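Local coordinates for extracellular solute-binding protein family 5 (Brucella melitensis, PDB 4ONY) that probably captures a peptide or related solute in the periplasm and delivers it to an ABC transporter for import, at residues Ala382-Trp392 / Asp548-Tyr556; Ala435-Glu446 / Ala462-Tyr473. All blocks are in the same frame, centred on the assembly; numbering follows the deposited sequence. Where two conformers were deposited one is given.

Overall arrangement
Both contacts belong to the half of the chain built round the mixed six-stranded sheet. Contact 2 pairs one of its edge strands, 462-467, with its parallel neighbour 435-440, the two being connected by a right-handed beta-alpha-beta crossover. Contact 1 joins the short helix 385-389 to the C-terminal end of helix 537-553, just before strand 557-562 enters the same sheet. Between the two segments of contact 1 lie 155 residues, and contact 2 falls wholly within them. The contact centres are 29 Å apart and the nearest atoms about 11 Å, with no touch between them. Neither contact includes a residue of the pocket that holds 1-ethoxy-2-(2-ethoxyethoxy)ethane, formed by Q222, Q225, R226, Y256 and Y257.

Contact 1: Ala382-Trp392 / Asp548-Tyr556; sequences AVREDVMNGTW and DRVLISGDY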
loop_
_atom_site.group_PDB
_atom_site.type_symbol
_atom_site.label_atom_id
_atom_site.label_comp_id
_atom_site.label_asym_id
_atom_site.label_seq_id
_atom_site.Cartn_x
_atom_site.Cartn_y
_atom_site.Cartn_z
ATOM N N ALA A 382 -1.498 3.942 28.416
ATOM C CA ALA A 382 -1.719 3.866 26.982
ATOM C C ALA A 382 -1.439 2.500 26.353
ATOM O O ALA A 382 -2.033 2.167 25.326
ATOM C CB ALA A 382 -0.909 4.918 26.286
ATOM N N VAL A 383 -0.537 1.732 26.973
ATOM C CA VAL A 383 -0.167 0.451 26.488
ATOM C C VAL A 383 -0.341 -0.599 27.589
ATOM O O VAL A 383 0.057 -0.397 28.717
ATOM C CB VAL A 383 1.298 0.457 26.021
ATOM C CG1 VAL A 383 1.675 -0.938 25.543
ATOM C CG2 VAL A 383 1.471 1.501 24.932
ATOM N N ARG A 384 -1.001 -1.687 27.232
ATOM C CA ARG A 384 -1.306 -2.760 28.155
ATOM C C ARG A 384 0.018 -3.500 28.411
ATOM O O ARG A 384 0.874 -3.607 27.505
ATOM C CB ARG A 384 -2.307 -3.681 27.439
ATOM C CG ARG A 384 -3.215 -4.512 28.290
ATOM C CD ARG A 384 -4.502 -4.891 27.565
ATOM N NE ARG A 384 -4.232 -5.642 26.343
ATOM C CZ ARG A 384 -4.862 -5.455 25.185
ATOM N NH1 ARG A 384 -5.806 -4.513 25.044
ATOM N NH2 ARG A 384 -4.515 -6.194 24.132
ATOM N N GLU A 385 0.195 -3.984 29.624
ATOM C CA GLU A 385 1.386 -4.700 29.987
ATOM C C GLU A 385 1.752 -5.831 28.994
ATOM O O GLU A 385 2.935 -5.978 28.626
ATOM C CB GLU A 385 1.259 -5.297 31.414
ATOM C CG GLU A 385 2.473 -6.119 31.786
ATOM C CD GLU A 385 2.442 -6.686 33.207
ATOM O OE1 GLU A 385 1.652 -7.635 33.500
ATOM O OE2 GLU A 385 3.272 -6.217 34.001
ATOM N N ASP A 386 0.782 -6.663 28.618
ATOM C CA ASP A 386 1.097 -7.772 27.668
ATOM C C ASP A 386 1.573 -7.251 26.301
ATOM O O ASP A 386 2.477 -7.804 25.683
ATOM C CB ASP A 386 -0.045 -8.825 27.528
ATOM C CG ASP A 386 -1.414 -8.230 27.069
ATOM O OD1 ASP A 386 -1.580 -6.999 26.835
ATOM O OD2 ASP A 386 -2.349 -9.061 26.952
ATOM N N VAL A 387 1.019 -6.141 25.875
ATOM C CA VAL A 387 1.435 -5.545 24.590
ATOM C C VAL A 387 2.840 -4.935 24.729
ATOM O O VAL A 387 3.636 -5.010 23.797
ATOM C CB VAL A 387 0.411 -4.505 24.095
ATOM C CG1 VAL A 387 0.877 -3.771 22.851
ATOM C CG2 VAL A 387 -0.935 -5.167 23.801
ATOM N N MET A 388 3.119 -4.315 25.860
ATOM C CA MET A 388 4.400 -3.680 26.092
ATOM C C MET A 388 5.519 -4.717 26.171
ATOM O O MET A 388 6.629 -4.460 25.658
ATOM C CB MET A 388 4.367 -2.871 27.380
ATOM C CG MET A 388 5.634 -2.079 27.706
ATOM S SD MET A 388 5.667 -0.569 26.743
ATOM C CE MET A 388 4.594 0.435 27.781
ATOM N N ASN A 389 5.240 -5.877 26.772
ATOM C CA ASN A 389 6.265 -6.927 26.941
ATOM C C ASN A 389 6.345 -7.911 25.776
ATOM O O ASN A 389 7.198 -8.775 25.768
ATOM C CB ASN A 389 6.184 -7.669 28.312
ATOM C CG ASN A 389 4.914 -8.508 28.506
ATOM O OD1 ASN A 389 4.300 -8.965 27.561
ATOM N ND2 ASN A 389 4.564 -8.760 29.765
ATOM N N GLY A 390 5.490 -7.752 24.777
ATOM C CA GLY A 390 5.534 -8.628 23.599
ATOM C C GLY A 390 4.981 -10.040 23.841
ATOM O O GLY A 390 5.373 -10.999 23.147
ATOM N N THR A 391 4.080 -10.179 24.807
ATOM C CA THR A 391 3.420 -11.465 25.049
ATOM C C THR A 391 1.974 -11.493 24.576
ATOM O O THR A 391 1.337 -12.525 24.614
ATOM C CB THR A 391 3.446 -11.833 26.564
ATOM O OG1 THR A 391 2.753 -10.824 27.299
ATOM C CG2 THR A 391 4.904 -11.967 27.057
ATOM N N TRP A 392 1.446 -10.359 24.129
ATOM C CA TRP A 392 0.079 -10.294 23.618
ATOM C C TRP A 392 -0.076 -10.924 22.221
ATOM O O TRP A 392 0.701 -10.643 21.310
ATOM C CB TRP A 392 -0.405 -8.824 23.548
ATOM C CG TRP A 392 -1.764 -8.757 22.931
ATOM C CD1 TRP A 392 -2.972 -8.992 23.555
ATOM C CD2 TRP A 392 -2.054 -8.524 21.557
ATOM N NE1 TRP A 392 -3.979 -8.933 22.632
ATOM C CE2 TRP A 392 -3.445 -8.622 21.404
ATOM C CE3 TRP A 392 -1.272 -8.256 20.437
ATOM C CZ2 TRP A 392 -4.075 -8.432 20.172
ATOM C CZ3 TRP A 392 -1.891 -8.079 19.195
ATOM C CH2 TRP A 392 -3.277 -8.161 19.069
ATOM N N ASP A 548 2.069 1.284 17.113
ATOM C CA ASP A 548 1.391 -0.003 17.016
ATOM C C ASP A 548 0.886 -0.460 18.389
ATOM O O ASP A 548 -0.275 -0.883 18.538
ATOM C CB ASP A 548 2.329 -1.046 16.373
ATOM C CG ASP A 548 1.617 -2.315 15.961
ATOM O OD1 ASP A 548 0.538 -2.216 15.377
ATOM O OD2 ASP A 548 2.189 -3.412 16.123
ATOM N N ARG A 549 1.734 -0.327 19.397
ATOM C CA ARG A 549 1.417 -0.803 20.755
ATOM C C ARG A 549 0.225 -0.047 21.329
ATOM O O ARG A 549 -0.662 -0.636 21.939
ATOM C CB ARG A 549 2.593 -0.681 21.707
ATOM C CG ARG A 549 3.772 -1.586 21.382
ATOM C CD ARG A 549 4.876 -1.515 22.432
ATOM N NE ARG A 549 6.142 -1.951 21.852
ATOM C CZ ARG A 549 6.520 -3.223 21.703
ATOM N NH1 ARG A 549 5.786 -4.250 22.154
ATOM N NH2 ARG A 549 7.638 -3.456 21.048
ATOM N N VAL A 550 0.198 1.256 21.078
ATOM C CA VAL A 550 -0.898 2.067 21.578
ATOM C C VAL A 550 -2.229 1.722 20.892
ATOM O O VAL A 550 -3.293 1.670 21.557
ATOM C CB VAL A 550 -0.601 3.575 21.418
ATOM C CG1 VAL A 550 -1.825 4.389 21.842
ATOM C CG2 VAL A 550 0.652 3.978 22.204
ATOM N N LEU A 551 -2.165 1.506 19.573
ATOM C CA LEU A 551 -3.332 1.232 18.799
ATOM C C LEU A 551 -3.936 -0.140 19.130
ATOM O O LEU A 551 -5.160 -0.266 19.316
ATOM C CB LEU A 551 -3.020 1.336 17.298
ATOM C CG LEU A 551 -2.669 2.691 16.735
ATOM C CD1 LEU A 551 -2.235 2.577 15.271
ATOM C CD2 LEU A 551 -3.844 3.673 16.837
ATOM N N ILE A 552 -3.082 -1.141 19.248
ATOM C CA ILE A 552 -3.506 -2.467 19.694
ATOM C C ILE A 552 -4.155 -2.389 21.090
ATOM O O ILE A 552 -5.172 -3.055 21.346
ATOM C CB ILE A 552 -2.338 -3.449 19.755
ATOM C CG1 ILE A 552 -1.839 -3.773 18.342
ATOM C CG2 ILE A 552 -2.755 -4.754 20.468
ATOM C CD1 ILE A 552 -0.429 -4.364 18.314
ATOM N N SER A 553 -3.555 -1.582 21.979
ATOM C CA SER A 553 -3.983 -1.476 23.375
ATOM C C SER A 553 -5.306 -0.725 23.532
ATOM O O SER A 553 -5.928 -0.786 24.578
ATOM C CB SER A 553 -2.915 -0.817 24.229
ATOM O OG SER A 553 -1.738 -1.609 24.282
ATOM N N GLY A 554 -5.741 -0.040 22.482
ATOM C CA GLY A 554 -7.024 0.608 22.466
ATOM C C GLY A 554 -8.180 -0.267 21.972
ATOM O O GLY A 554 -9.327 0.151 22.059
ATOM N N ASP A 555 -7.886 -1.436 21.418
ATOM C CA ASP A 555 -8.909 -2.265 20.765
ATOM C C ASP A 555 -9.880 -1.418 19.901
ATOM O O ASP A 555 -11.116 -1.462 20.047
ATOM C CB ASP A 555 -9.642 -3.131 21.789
ATOM C CG ASP A 555 -8.739 -4.182 22.381
ATOM O OD1 ASP A 555 -8.586 -5.267 21.746
ATOM O OD2 ASP A 555 -8.176 -3.926 23.466
ATOM N N TYR A 556 -9.292 -0.669 18.965
ATOM C CA TYR A 556 -10.076 0.097 18.020
ATOM C C TYR A 556 -10.561 -0.760 16.864
ATOM O O TYR A 556 -11.631 -0.508 16.344
ATOM C CB TYR A 556 -9.252 1.277 17.511
ATOM C CG TYR A 556 -8.810 2.225 18.621
ATOM C CD1 TYR A 556 -9.743 2.909 19.364
ATOM C CD2 TYR A 556 -7.495 2.420 18.910
ATOM C CE1 TYR A 556 -9.384 3.769 20.370
ATOM C CE2 TYR A 556 -7.107 3.298 19.893
ATOM C CZ TYR A 556 -8.036 3.983 20.623
ATOM O OH TYR A 556 -7.628 4.825 21.637
HETATM O O HOH W 1 -4.205 2.672 23.732
HETATM O O HOH W 2 -6.027 -5.569 21.663
HETATM O O HOH W 3 -6.633 -2.287 26.717
#
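R384, at the N-cap position of helix 385-389, reaches to the end of helix 537-553 where the two helix segments pack nearly antiparallel (153°), with contacts at its CB and along its polar end. CB lies 3.8 Å from S553 OG. That hydroxyl also accepts the nearly straight bond from R384 N (3.0 Å, 169°) while donating to R549 O, so it ties the start of one helix to the last turn of the other. The chain then bends at chi3 (59°), and NE binds D386 OD1 on its syn side. At the tip, NH1 forms a salt bridge with D555 OD2 (2.9 Å), the guanidinium and carboxylate nearly coplanar, and a water links NH1 to S553 O. A second water joins NH2 to I552 O and D555 OD1. The guanidinium is thus held between two carboxylates, in a salt-bridge network that fixes its rotation.

Next to this polar network, I552 CG2 sits over one face of the W392 six-membered ring, 3.6 Å from its centroid, and also meets V387 CG2 at 3.8 Å. Farther along, the extended R549 side chain sends NH1 to V387 O (2.8 Å), in the plane of both groups; its NE pairs with E372.

The contact is flanked by helix 370-376, where L376 touches V383 and V550, by helix 522-533 beside A382 and V550, and by helix 325-333, whose Q329 packs on R384 and D555.

Contact 2: Ala435-Glu446 / Ala462-Tyr473; sequences AFEIMTRSPDEE and AVEIHTVDDAQY
Y473 fills the tight end of this contact, its ring held between M439 and R441. M439 CE lies over one face, 4.0 Å from the ring centroid, with SD set obliquely in a Met-aromatic contact; R441 CG covers the opposite face at 3.8 Å. The arginine chain then runs across the ring until its guanidinium has Y473 CE1 over its centre, 3.3 Å from R441 CZ. D470 OD1 meets NH1 at the guanidinium edge in a salt bridge, and Q474 supplies a further bond to NH1. A water accepts from Y473 OH and donates to M439 O and E445 OE2.

Six backbone hydrogen bonds join the parallel strands, from F436 N to A462 O at one end to V468 N and T440 O at the other. On one sheet face V463 sets CG2 over the F436 ring and CG1 against I438 CD1 (3.7 Å). Farther along, T440 OG1, between its backbone N and carbonyl carbon (chi1 51°), shares a 2.7 Å hydrogen bond with T467 OG1.

The same face as M439 is looser and wetter toward E437, E464 and H466. A water donates to both E437 OE2 and E464 OE1, which stand 4.6 Å apart and would otherwise probably repel; E437 OE1 pairs with R476. The exposed H466 offers its CB to E437 OE2 at 3.6 Å.

Helix 443-458 provides the beta-alpha-beta crossover and packs on the F436, V463 and I465 face through L456, A449 and L450. R476 of helix 470-478 touches M439 and H466 on the other face, and V468 just past the strand, while strand 484-489 continues the sheet beyond 435-440.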
loop_
_atom_site.group_PDB
_atom_site.type_symbol
_atom_site.label_atom_id
_atom_site.label_comp_id
_atom_site.label_asym_id
_atom_site.label_seq_id
_atom_site.Cartn_x
_atom_site.Cartn_y
_atom_site.Cartn_z
ATOM N N ALA A 435 -26.777 -4.524 22.472
ATOM C CA ALA A 435 -27.085 -4.753 21.089
ATOM C C ALA A 435 -26.389 -3.714 20.213
ATOM O O ALA A 435 -26.203 -2.589 20.639
ATOM C CB ALA A 435 -28.574 -4.660 20.895
ATOM N N PHE A 436 -26.001 -4.107 19.003
ATOM C CA PHE A 436 -25.435 -3.178 18.080
ATOM C C PHE A 436 -25.556 -3.677 16.659
ATOM O O PHE A 436 -25.968 -4.825 16.424
ATOM C CB PHE A 436 -23.978 -2.850 18.415
ATOM C CG PHE A 436 -23.014 -3.997 18.300
ATOM C CD1 PHE A 436 -22.290 -4.193 17.125
ATOM C CD2 PHE A 436 -22.710 -4.785 19.405
ATOM C CE1 PHE A 436 -21.348 -5.195 17.038
ATOM C CE2 PHE A 436 -21.748 -5.774 19.338
ATOM C CZ PHE A 436 -21.078 -5.990 18.140
ATOM N N GLU A 437 -25.261 -2.794 15.719
ATOM C CA GLU A 437 -25.357 -3.099 14.295
ATOM C C GLU A 437 -23.983 -3.193 13.622
ATOM O O GLU A 437 -23.117 -2.317 13.810
ATOM C CB GLU A 437 -26.161 -1.988 13.589
ATOM C CG GLU A 437 -26.303 -2.132 12.085
ATOM C CD GLU A 437 -26.933 -0.911 11.492
ATOM O OE1 GLU A 437 -26.239 0.052 11.166
ATOM O OE2 GLU A 437 -28.156 -0.910 11.297
ATOM N N ILE A 438 -23.792 -4.201 12.793
ATOM C CA ILE A 438 -22.647 -4.228 11.875
ATOM C C ILE A 438 -23.131 -3.853 10.462
ATOM O O ILE A 438 -23.953 -4.594 9.865
ATOM C CB ILE A 438 -21.959 -5.594 11.837
ATOM C CG1 ILE A 438 -21.502 -6.006 13.249
ATOM C CG2 ILE A 438 -20.753 -5.541 10.910
ATOM C CD1 ILE A 438 -20.909 -7.399 13.325
ATOM N N MET A 439 -22.663 -2.717 9.946
ATOM C CA MET A 439 -23.005 -2.285 8.600
ATOM C C MET A 439 -22.003 -2.939 7.639
ATOM O O MET A 439 -20.752 -2.727 7.746
ATOM C CB MET A 439 -22.963 -0.770 8.464
ATOM C CG MET A 439 -23.416 -0.251 7.087
ATOM S SD MET A 439 -23.553 1.567 6.920
ATOM C CE MET A 439 -21.786 2.061 7.135
ATOM N N THR A 440 -22.535 -3.710 6.698
ATOM C CA THR A 440 -21.705 -4.452 5.735
ATOM C C THR A 440 -21.944 -4.015 4.298
ATOM O O THR A 440 -23.037 -3.545 3.964
ATOM C CB THR A 440 -22.015 -5.930 5.801
ATOM O OG1 THR A 440 -23.418 -6.125 5.696
ATOM C CG2 THR A 440 -21.544 -6.488 7.085
ATOM N N ARG A 441 -20.939 -4.152 3.437
ATOM C CA ARG A 441 -21.131 -3.680 2.029
ATOM C C ARG A 441 -21.308 -4.755 0.993
ATOM O O ARG A 441 -21.525 -4.408 -0.165
ATOM C CB ARG A 441 -20.023 -2.782 1.484
ATOM C CG ARG A 441 -18.803 -2.543 2.293
ATOM C CD ARG A 441 -17.675 -2.150 1.341
ATOM N NE ARG A 441 -16.774 -1.134 1.904
ATOM C CZ ARG A 441 -16.648 0.134 1.470
ATOM N NH1 ARG A 441 -17.357 0.632 0.436
ATOM N NH2 ARG A 441 -15.781 0.928 2.085
ATOM N N SER A 442 -21.138 -6.027 1.355
ATOM C CA SER A 442 -21.041 -7.111 0.361
ATOM C C SER A 442 -21.304 -8.467 0.986
ATOM O O SER A 442 -21.251 -8.608 2.212
ATOM C CB SER A 442 -19.666 -7.189 -0.274
ATOM O OG SER A 442 -18.719 -7.732 0.651
ATOM N N PRO A 443 -21.574 -9.476 0.131
ATOM C CA PRO A 443 -21.821 -10.805 0.675
ATOM C C PRO A 443 -20.612 -11.393 1.387
ATOM O O PRO A 443 -20.790 -12.039 2.399
ATOM C CB PRO A 443 -22.219 -11.614 -0.555
ATOM C CG PRO A 443 -22.885 -10.588 -1.440
ATOM C CD PRO A 443 -21.988 -9.391 -1.287
ATOM N N ASP A 444 -19.401 -11.097 0.928
ATOM C CA ASP A 444 -18.218 -11.500 1.690
ATOM C C ASP A 444 -18.178 -10.882 3.110
ATOM O O ASP A 444 -17.831 -11.565 4.078
ATOM C CB ASP A 444 -16.921 -11.142 0.973
ATOM C CG ASP A 444 -16.557 -12.121 -0.140
ATOM O OD1 ASP A 444 -17.231 -13.148 -0.361
ATOM O OD2 ASP A 444 -15.548 -11.845 -0.795
ATOM N N GLU A 445 -18.542 -9.611 3.235
ATOM C CA GLU A 445 -18.592 -8.984 4.555
ATOM C C GLU A 445 -19.700 -9.598 5.435
ATOM O O GLU A 445 -19.513 -9.893 6.628
ATOM C CB GLU A 445 -18.742 -7.471 4.423
ATOM C CG GLU A 445 -17.520 -6.791 3.844
ATOM C CD GLU A 445 -17.482 -5.310 4.084
ATOM O OE1 GLU A 445 -16.457 -4.709 3.739
ATOM O OE2 GLU A 445 -18.441 -4.721 4.615
ATOM N N GLU A 446 -20.845 -9.850 4.849
ATOM C CA GLU A 446 -21.892 -10.526 5.559
ATOM C C GLU A 446 -21.504 -11.862 6.113
ATOM O O GLU A 446 -21.875 -12.185 7.254
ATOM C CB GLU A 446 -23.073 -10.824 4.650
ATOM C CG GLU A 446 -24.174 -9.849 4.785
ATOM C CD GLU A 446 -25.386 -10.385 4.075
ATOM O OE1 GLU A 446 -26.261 -10.983 4.782
ATOM O OE2 GLU A 446 -25.385 -10.253 2.824
ATOM N N ALA A 462 -26.928 -9.139 21.210
ATOM C CA ALA A 462 -27.716 -9.157 20.007
ATOM C C ALA A 462 -27.029 -8.263 18.933
ATOM O O ALA A 462 -26.783 -7.084 19.142
ATOM C CB ALA A 462 -29.117 -8.663 20.311
ATOM N N VAL A 463 -26.737 -8.824 17.790
ATOM C CA VAL A 463 -26.088 -8.092 16.733
ATOM C C VAL A 463 -26.900 -8.097 15.482
ATOM O O VAL A 463 -27.302 -9.142 15.055
ATOM C CB VAL A 463 -24.736 -8.762 16.418
ATOM C CG1 VAL A 463 -24.029 -8.056 15.282
ATOM C CG2 VAL A 463 -23.867 -8.777 17.650
ATOM N N GLU A 464 -27.165 -6.930 14.900
ATOM C CA GLU A 464 -27.902 -6.819 13.642
ATOM C C GLU A 464 -26.919 -6.634 12.488
ATOM O O GLU A 464 -25.996 -5.835 12.592
ATOM C CB GLU A 464 -28.855 -5.622 13.715
ATOM C CG GLU A 464 -29.840 -5.684 14.899
ATOM C CD GLU A 464 -30.428 -4.339 15.249
ATOM O OE1 GLU A 464 -30.056 -3.260 14.706
ATOM O OE2 GLU A 464 -31.279 -4.345 16.138
ATOM N N ILE A 465 -27.051 -7.411 11.434
ATOM C CA ILE A 465 -26.201 -7.226 10.275
ATOM C C ILE A 465 -27.018 -6.531 9.221
ATOM O O ILE A 465 -28.043 -7.038 8.801
ATOM C CB ILE A 465 -25.626 -8.557 9.776
ATOM C CG1 ILE A 465 -24.711 -9.140 10.872
ATOM C CG2 ILE A 465 -24.804 -8.335 8.516
ATOM C CD1 ILE A 465 -24.386 -10.587 10.687
ATOM N N HIS A 466 -26.580 -5.368 8.779
ATOM C CA HIS A 466 -27.363 -4.587 7.852
ATOM C C HIS A 466 -26.517 -4.277 6.612
ATOM O O HIS A 466 -25.528 -3.536 6.715
ATOM C CB HIS A 466 -27.738 -3.306 8.589
ATOM C CG HIS A 466 -28.664 -2.425 7.815
ATOM N ND1 HIS A 466 -28.336 -1.132 7.452
ATOM C CD2 HIS A 466 -29.877 -2.668 7.279
ATOM C CE1 HIS A 466 -29.310 -0.620 6.725
ATOM N NE2 HIS A 466 -30.262 -1.525 6.622
ATOM N N THR A 467 -26.845 -4.869 5.473
ATOM C CA THR A 467 -26.113 -4.593 4.237
ATOM C C THR A 467 -26.677 -3.368 3.532
ATOM O O THR A 467 -27.883 -3.242 3.371
ATOM C CB THR A 467 -26.072 -5.776 3.253
ATOM O OG1 THR A 467 -25.137 -6.723 3.739
ATOM C CG2 THR A 467 -25.501 -5.340 1.849
ATOM N N VAL A 468 -25.784 -2.464 3.143
ATOM C CA VAL A 468 -26.132 -1.181 2.539
ATOM C C VAL A 468 -25.331 -1.107 1.220
ATOM O O VAL A 468 -24.178 -1.531 1.157
ATOM C CB VAL A 468 -25.789 -0.040 3.529
ATOM C CG1 VAL A 468 -26.100 1.345 2.977
ATOM C CG2 VAL A 468 -26.563 -0.207 4.828
ATOM N N ASP A 469 -25.949 -0.604 0.161
ATOM C CA ASP A 469 -25.266 -0.496 -1.112
ATOM C C ASP A 469 -24.166 0.553 -1.017
ATOM O O ASP A 469 -24.167 1.397 -0.114
ATOM C CB ASP A 469 -26.248 -0.112 -2.219
ATOM C CG ASP A 469 -27.197 -1.246 -2.581
ATOM O OD1 ASP A 469 -26.726 -2.409 -2.646
ATOM O OD2 ASP A 469 -28.395 -0.968 -2.815
ATOM N N ASP A 470 -23.257 0.514 -1.985
ATOM C CA ASP A 470 -22.039 1.303 -1.903
ATOM C C ASP A 470 -22.233 2.814 -1.664
ATOM O O ASP A 470 -21.582 3.389 -0.800
ATOM C CB ASP A 470 -21.148 1.086 -3.121
ATOM C CG ASP A 470 -19.806 1.792 -2.972
ATOM O OD1 ASP A 470 -19.056 1.490 -2.001
ATOM O OD2 ASP A 470 -19.535 2.730 -3.762
ATOM N N ALA A 471 -23.074 3.473 -2.443
ATOM C CA ALA A 471 -23.235 4.916 -2.282
ATOM C C ALA A 471 -23.823 5.282 -0.893
ATOM O O ALA A 471 -23.393 6.221 -0.271
ATOM C CB ALA A 471 -24.083 5.478 -3.397
ATOM N N GLN A 472 -24.827 4.541 -0.436
ATOM C CA GLN A 472 -25.426 4.812 0.858
ATOM C C GLN A 472 -24.415 4.478 1.966
ATOM O O GLN A 472 -24.378 5.141 2.983
ATOM C CB GLN A 472 -26.724 4.001 1.075
ATOM C CG GLN A 472 -27.908 4.444 0.201
ATOM C CD GLN A 472 -27.980 3.716 -1.134
ATOM O OE1 GLN A 472 -26.970 3.254 -1.707
ATOM N NE2 GLN A 472 -29.188 3.615 -1.653
ATOM N N TYR A 473 -23.631 3.421 1.757
ATOM C CA TYR A 473 -22.575 3.038 2.713
ATOM C C TYR A 473 -21.570 4.232 2.893
ATOM O O TYR A 473 -21.252 4.655 4.028
ATOM C CB TYR A 473 -21.890 1.765 2.227
ATOM C CG TYR A 473 -20.844 1.212 3.137
ATOM C CD1 TYR A 473 -19.543 1.728 3.140
ATOM C CD2 TYR A 473 -21.123 0.137 3.960
ATOM C CE1 TYR A 473 -18.572 1.216 3.971
ATOM C CE2 TYR A 473 -20.149 -0.378 4.785
ATOM C CZ TYR A 473 -18.891 0.176 4.808
ATOM O OH TYR A 473 -17.912 -0.360 5.600
HETATM O O HOH W 4 -29.954 -2.490 12.136
HETATM O O HOH W 5 -18.364 -2.809 6.517
HETATM O O HOH W 6 -15.192 0.383 5.338
#